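Local coordinates for solute-binding protein (Thermoactinomyces vulgaris, PDB 2ZYO) that binds maltodextrins such as maltotetraose between its domains and probably delivers cyclodextrins and maltodextrins to a membrane sugar transporter, at residues K13-E25 and Y289-Q301. Residues are numbered along the deposited sequence; the frame is centred on the assembly and turned at random.
Sequences KSEGKPDKLVVWE and YSKYPKYATELMQ
Glu-15 lays its carboxylate across the N-terminal end of helix 293-301 and takes up two backbone N-H groups of the first turn. OE1 accepts from Lys-294 N (2.9 Å) through its syn lone pair. OE2 accepts from Tyr-295 N in a nearly straight bond, although the donor stands 31° out of the carboxylate plane. With CG anti to the backbone N (chi1 -166°) and the rest of the chain extended, the acid reaches from the loop to the helix. OE2 also lies at the edge of the Tyr-295 ring, 3.2 Å from its CD1.

Pro-18 is wedged between two tyrosines: its CB sits over the centre of the Tyr-292 ring, 3.4 Å from the centroid, and its CD lies over a face of Tyr-295 in a second CH-pi contact. Both phenol oxygens are satisfied by water. One water, bound to Tyr-295 OH, donates to Glu-15 O; another, 2.7 Å from Tyr-292 OH, accepts from Asp-19 N and donates to Asp-19 OD1. Further along, Leu-21 and Val-23 of strand 20-25 meet Leu-299 tip to tip, Val-23 CG2 lying 3.7 Å from Leu-299 CD2. Just before the helix, Ser-290 OG accepts from Tyr-292 N in an ST turn and is itself bonded to Asp-76, whose carboxylate also holds Val-22 N.

Replacing Glu-15 with an alanine would probably leave the N-H groups of Lys-294 and Tyr-295 without these acceptors and the edge of the Tyr-295 ring without its carboxylate neighbour. A negative group at this helix end should be favoured by the helix dipole, so the two N-H bonds, probably helped by the charge, and the proline-tyrosine packing hold the loop on the helix start at the periphery of the solute-binding fold.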
loop_
_atom_site.group_PDB
_atom_site.type_symbol
_atom_site.label_atom_id
_atom_site.label_comp_id
_atom_site.label_asym_id
_atom_site.label_seq_id
_atom_site.Cartn_x
_atom_site.Cartn_y
_atom_site.Cartn_z
ATOM N N LYS A 13 21.381 -32.115 13.593
ATOM C CA LYS A 13 20.187 -31.673 12.814
ATOM C C LYS A 13 18.884 -31.969 13.553
ATOM O O LYS A 13 18.692 -33.073 14.070
ATOM C CB LYS A 13 20.179 -32.304 11.413
ATOM C CG LYS A 13 20.355 -33.825 11.381
ATOM C CD LYS A 13 20.145 -34.398 9.980
ATOM C CE LYS A 13 18.666 -34.487 9.603
ATOM N NZ LYS A 13 17.910 -35.454 10.449
ATOM N N SER A 14 17.997 -30.978 13.604
ATOM C CA SER A 14 16.715 -31.130 14.291
ATOM C C SER A 14 15.525 -31.128 13.335
ATOM O O SER A 14 14.676 -32.019 13.410
ATOM C CB SER A 14 16.536 -30.066 15.379
ATOM O OG SER A 14 17.502 -30.214 16.404
ATOM N N GLU A 15 15.456 -30.134 12.447
ATOM C CA GLU A 15 14.345 -30.062 11.496
ATOM C C GLU A 15 14.502 -31.078 10.368
ATOM O O GLU A 15 15.421 -30.987 9.549
ATOM C CB GLU A 15 14.138 -28.646 10.941
ATOM C CG GLU A 15 12.788 -28.482 10.232
ATOM C CD GLU A 15 12.467 -27.050 9.857
ATOM O OE1 GLU A 15 12.451 -26.183 10.752
ATOM O OE2 GLU A 15 12.207 -26.797 8.662
ATOM N N GLY A 16 13.595 -32.051 10.352
ATOM C CA GLY A 16 13.554 -33.064 9.304
ATOM C C GLY A 16 13.136 -32.448 7.985
ATOM O O GLY A 16 12.378 -31.474 7.962
ATOM N N LYS A 17 13.640 -33.007 6.889
ATOM C CA LYS A 17 13.314 -32.512 5.555
ATOM C C LYS A 17 11.845 -32.780 5.246
ATOM O O LYS A 17 11.401 -33.927 5.309
ATOM C CB LYS A 17 14.209 -33.159 4.497
ATOM C CG LYS A 17 14.103 -32.519 3.115
ATOM C CD LYS A 17 14.870 -33.305 2.062
ATOM C CE LYS A 17 16.359 -32.987 2.089
ATOM N NZ LYS A 17 17.117 -33.797 1.095
ATOM N N PRO A 18 11.082 -31.721 4.923
ATOM C CA PRO A 18 9.671 -31.915 4.606
ATOM C C PRO A 18 9.505 -32.605 3.261
ATOM O O PRO A 18 10.295 -32.371 2.346
ATOM C CB PRO A 18 9.126 -30.485 4.538
ATOM C CG PRO A 18 10.302 -29.650 4.173
ATOM C CD PRO A 18 11.482 -30.305 4.828
ATOM N N ASP A 19 8.493 -33.459 3.146
ATOM C CA ASP A 19 8.161 -34.055 1.858
ATOM C C ASP A 19 7.567 -32.981 0.956
ATOM O O ASP A 19 7.742 -33.009 -0.265
ATOM C CB ASP A 19 7.176 -35.217 2.020
ATOM C CG ASP A 19 5.776 -34.755 2.382
ATOM O OD1 ASP A 19 5.578 -34.270 3.512
ATOM O OD2 ASP A 19 4.871 -34.885 1.533
ATOM N N LYS A 20 6.868 -32.034 1.580
ATOM C CA LYS A 20 6.189 -30.967 0.865
ATOM C C LYS A 20 6.059 -29.708 1.717
ATOM O O LYS A 20 5.982 -29.770 2.948
ATOM C CB LYS A 20 4.805 -31.428 0.388
ATOM C CG LYS A 20 3.732 -31.478 1.463
ATOM C CD LYS A 20 2.400 -31.987 0.923
ATOM C CE LYS A 20 1.710 -30.958 0.043
ATOM N NZ LYS A 20 0.301 -31.340 -0.245
ATOM N N LEU A 21 6.056 -28.568 1.039
ATOM C CA LEU A 21 5.705 -27.299 1.649
ATOM C C LEU A 21 4.493 -26.769 0.903
ATOM O O LEU A 21 4.329 -27.040 -0.287
ATOM C CB LEU A 21 6.876 -26.314 1.567
ATOM C CG LEU A 21 8.116 -26.694 2.389
ATOM C CD1 LEU A 21 9.325 -25.867 1.973
ATOM C CD2 LEU A 21 7.854 -26.567 3.891
ATOM N N VAL A 22 3.634 -26.040 1.609
ATOM C CA VAL A 22 2.408 -25.509 1.017
ATOM C C VAL A 22 2.466 -23.985 0.984
ATOM O O VAL A 22 2.853 -23.349 1.965
ATOM C CB VAL A 22 1.141 -25.994 1.774
ATOM C CG1 VAL A 22 -0.131 -25.451 1.125
ATOM C CG2 VAL A 22 1.088 -27.521 1.823
ATOM N N VAL A 23 2.080 -23.419 -0.158
ATOM C CA VAL A 23 2.089 -21.979 -0.369
ATOM C C VAL A 23 0.704 -21.562 -0.854
ATOM O O VAL A 23 0.162 -22.183 -1.765
ATOM C CB VAL A 23 3.153 -21.586 -1.428
ATOM C CG1 VAL A 23 3.046 -20.125 -1.807
ATOM C CG2 VAL A 23 4.562 -21.891 -0.922
ATOM N N TRP A 24 0.127 -20.533 -0.234
ATOM C CA TRP A 24 -1.125 -19.950 -0.724
ATOM C C TRP A 24 -0.834 -18.676 -1.504
ATOM O O TRP A 24 -0.145 -17.783 -1.010
ATOM C CB TRP A 24 -2.095 -19.637 0.417
ATOM C CG TRP A 24 -2.669 -20.832 1.121
ATOM C CD1 TRP A 24 -2.617 -22.136 0.717
ATOM C CD2 TRP A 24 -3.412 -20.820 2.342
ATOM N NE1 TRP A 24 -3.263 -22.940 1.627
ATOM C CE2 TRP A 24 -3.767 -22.156 2.631
ATOM C CE3 TRP A 24 -3.806 -19.808 3.228
ATOM C CZ2 TRP A 24 -4.498 -22.508 3.769
ATOM C CZ3 TRP A 24 -4.535 -20.158 4.360
ATOM C CH2 TRP A 24 -4.870 -21.498 4.621
ATOM N N GLU A 25 -1.366 -18.600 -2.720
ATOM C CA GLU A 25 -1.157 -17.445 -3.586
ATOM C C GLU A 25 -2.480 -16.949 -4.173
ATOM O O GLU A 25 -3.421 -17.728 -4.350
ATOM C CB GLU A 25 -0.152 -17.780 -4.697
ATOM C CG GLU A 25 0.197 -16.628 -5.651
ATOM C CD GLU A 25 0.784 -15.416 -4.944
ATOM O OE1 GLU A 25 2.019 -15.250 -4.986
ATOM O OE2 GLU A 25 0.018 -14.631 -4.345
ATOM N N TYR A 289 1.710 -22.264 12.416
ATOM C CA TYR A 289 1.358 -23.681 12.441
ATOM C C TYR A 289 2.247 -24.533 11.541
ATOM O O TYR A 289 2.082 -25.753 11.475
ATOM C CB TYR A 289 -0.120 -23.860 12.074
ATOM C CG TYR A 289 -1.036 -23.110 13.008
ATOM C CD1 TYR A 289 -1.430 -23.670 14.221
ATOM C CD2 TYR A 289 -1.483 -21.828 12.693
ATOM C CE1 TYR A 289 -2.261 -22.980 15.091
ATOM C CE2 TYR A 289 -2.314 -21.128 13.557
ATOM C CZ TYR A 289 -2.698 -21.709 14.753
ATOM O OH TYR A 289 -3.517 -21.015 15.609
ATOM N N SER A 290 3.199 -23.896 10.862
ATOM C CA SER A 290 4.148 -24.629 10.032
ATOM C C SER A 290 5.045 -25.506 10.894
ATOM O O SER A 290 5.586 -25.051 11.908
ATOM C CB SER A 290 5.008 -23.679 9.199
ATOM O OG SER A 290 5.963 -24.414 8.449
ATOM N N LYS A 291 5.193 -26.760 10.478
ATOM C CA LYS A 291 6.053 -27.722 11.163
ATOM C C LYS A 291 7.485 -27.633 10.640
ATOM O O LYS A 291 8.389 -28.296 11.159
ATOM C CB LYS A 291 5.517 -29.146 10.984
ATOM C CG LYS A 291 4.102 -29.367 11.514
ATOM C CD LYS A 291 4.085 -29.614 13.018
ATOM C CE LYS A 291 2.677 -29.922 13.522
ATOM N NZ LYS A 291 2.027 -31.070 12.816
ATOM N N TYR A 292 7.686 -26.804 9.616
ATOM C CA TYR A 292 8.992 -26.680 8.968
ATOM C C TYR A 292 9.430 -25.223 8.792
ATOM O O TYR A 292 9.641 -24.775 7.664
ATOM C CB TYR A 292 8.986 -27.399 7.612
ATOM C CG TYR A 292 8.466 -28.816 7.673
ATOM C CD1 TYR A 292 9.289 -29.865 8.084
ATOM C CD2 TYR A 292 7.147 -29.106 7.323
ATOM C CE1 TYR A 292 8.807 -31.172 8.146
ATOM C CE2 TYR A 292 6.658 -30.404 7.379
ATOM C CZ TYR A 292 7.492 -31.430 7.789
ATOM O OH TYR A 292 7.005 -32.716 7.844
ATOM N N PRO A 293 9.593 -24.483 9.908
ATOM C CA PRO A 293 9.952 -23.064 9.816
ATOM C C PRO A 293 11.272 -22.801 9.075
ATOM O O PRO A 293 11.347 -21.865 8.276
ATOM C CB PRO A 293 10.055 -22.626 11.284
ATOM C CG PRO A 293 10.254 -23.888 12.051
ATOM C CD PRO A 293 9.463 -24.914 11.313
ATOM N N LYS A 294 12.294 -23.619 9.320
ATOM C CA LYS A 294 13.602 -23.399 8.691
ATOM C C LYS A 294 13.576 -23.644 7.183
ATOM O O LYS A 294 14.074 -22.825 6.410
ATOM C CB LYS A 294 14.694 -24.237 9.361
ATOM C CG LYS A 294 14.972 -23.837 10.802
ATOM C CD LYS A 294 16.076 -24.685 11.406
ATOM C CE LYS A 294 16.345 -24.290 12.849
ATOM N NZ LYS A 294 17.386 -25.155 13.478
ATOM N N TYR A 295 12.995 -24.768 6.769
ATOM C CA TYR A 295 12.859 -25.074 5.348
ATOM C C TYR A 295 11.914 -24.103 4.637
ATOM O O TYR A 295 12.190 -23.679 3.514
ATOM C CB TYR A 295 12.392 -26.515 5.140
ATOM C CG TYR A 295 13.505 -27.540 5.146
ATOM C CD1 TYR A 295 13.854 -28.216 6.319
ATOM C CD2 TYR A 295 14.199 -27.849 3.976
ATOM C CE1 TYR A 295 14.871 -29.172 6.323
ATOM C CE2 TYR A 295 15.217 -28.800 3.971
ATOM C CZ TYR A 295 15.546 -29.454 5.146
ATOM O OH TYR A 295 16.550 -30.396 5.134
ATOM N N ALA A 296 10.810 -23.748 5.295
ATOM C CA ALA A 296 9.859 -22.793 4.718
ATOM C C ALA A 296 10.486 -21.416 4.528
ATOM O O ALA A 296 10.178 -20.722 3.562
ATOM C CB ALA A 296 8.599 -22.696 5.568
ATOM N N THR A 297 11.375 -21.035 5.446
ATOM C CA THR A 297 12.083 -19.756 5.358
ATOM C C THR A 297 13.108 -19.771 4.222
ATOM O O THR A 297 13.349 -18.746 3.583
ATOM C CB THR A 297 12.736 -19.376 6.705
ATOM O OG1 THR A 297 11.721 -19.301 7.712
ATOM C CG2 THR A 297 13.444 -18.029 6.622
ATOM N N GLU A 298 13.700 -20.938 3.967
ATOM C CA GLU A 298 14.560 -21.117 2.802
ATOM C C GLU A 298 13.761 -20.973 1.504
ATOM O O GLU A 298 14.224 -20.341 0.556
ATOM C CB GLU A 298 15.302 -22.455 2.861
ATOM C CG GLU A 298 16.384 -22.469 3.933
ATOM C CD GLU A 298 17.004 -23.831 4.173
ATOM O OE1 GLU A 298 16.421 -24.854 3.753
ATOM O OE2 GLU A 298 18.083 -23.870 4.808
ATOM N N LEU A 299 12.558 -21.546 1.472
ATOM C CA LEU A 299 11.663 -21.359 0.331
ATOM C C LEU A 299 11.298 -19.883 0.162
ATOM O O LEU A 299 11.315 -19.355 -0.951
ATOM C CB LEU A 299 10.402 -22.224 0.472
ATOM C CG LEU A 299 9.252 -22.009 -0.523
ATOM C CD1 LEU A 299 9.659 -22.284 -1.972
ATOM C CD2 LEU A 299 8.069 -22.867 -0.129
ATOM N N MET A 300 10.978 -19.219 1.272
ATOM C CA MET A 300 10.621 -17.802 1.243
ATOM C C MET A 300 11.723 -16.951 0.618
ATOM O O MET A 300 11.446 -16.039 -0.161
ATOM C CB MET A 300 10.308 -17.295 2.648
ATOM C CG MET A 300 9.782 -15.868 2.661
ATOM S SD MET A 300 9.647 -15.141 4.300
ATOM C CE MET A 300 8.275 -16.072 4.984
ATOM N N GLN A 301 12.970 -17.248 0.978
ATOM C CA GLN A 301 14.121 -16.560 0.399
ATOM C C GLN A 301 14.256 -16.868 -1.091
ATOM O O GLN A 301 14.553 -15.978 -1.891
ATOM C CB GLN A 301 15.408 -16.935 1.136
ATOM C CG GLN A 301 15.506 -16.355 2.529
ATOM C CD GLN A 301 16.654 -16.941 3.317
ATOM O OE1 GLN A 301 17.795 -16.497 3.193
ATOM N NE2 GLN A 301 16.356 -17.937 4.142
HETATM O O HOH W 1 16.955 -32.011 7.255
HETATM O O HOH W 2 7.091 -34.308 5.660
#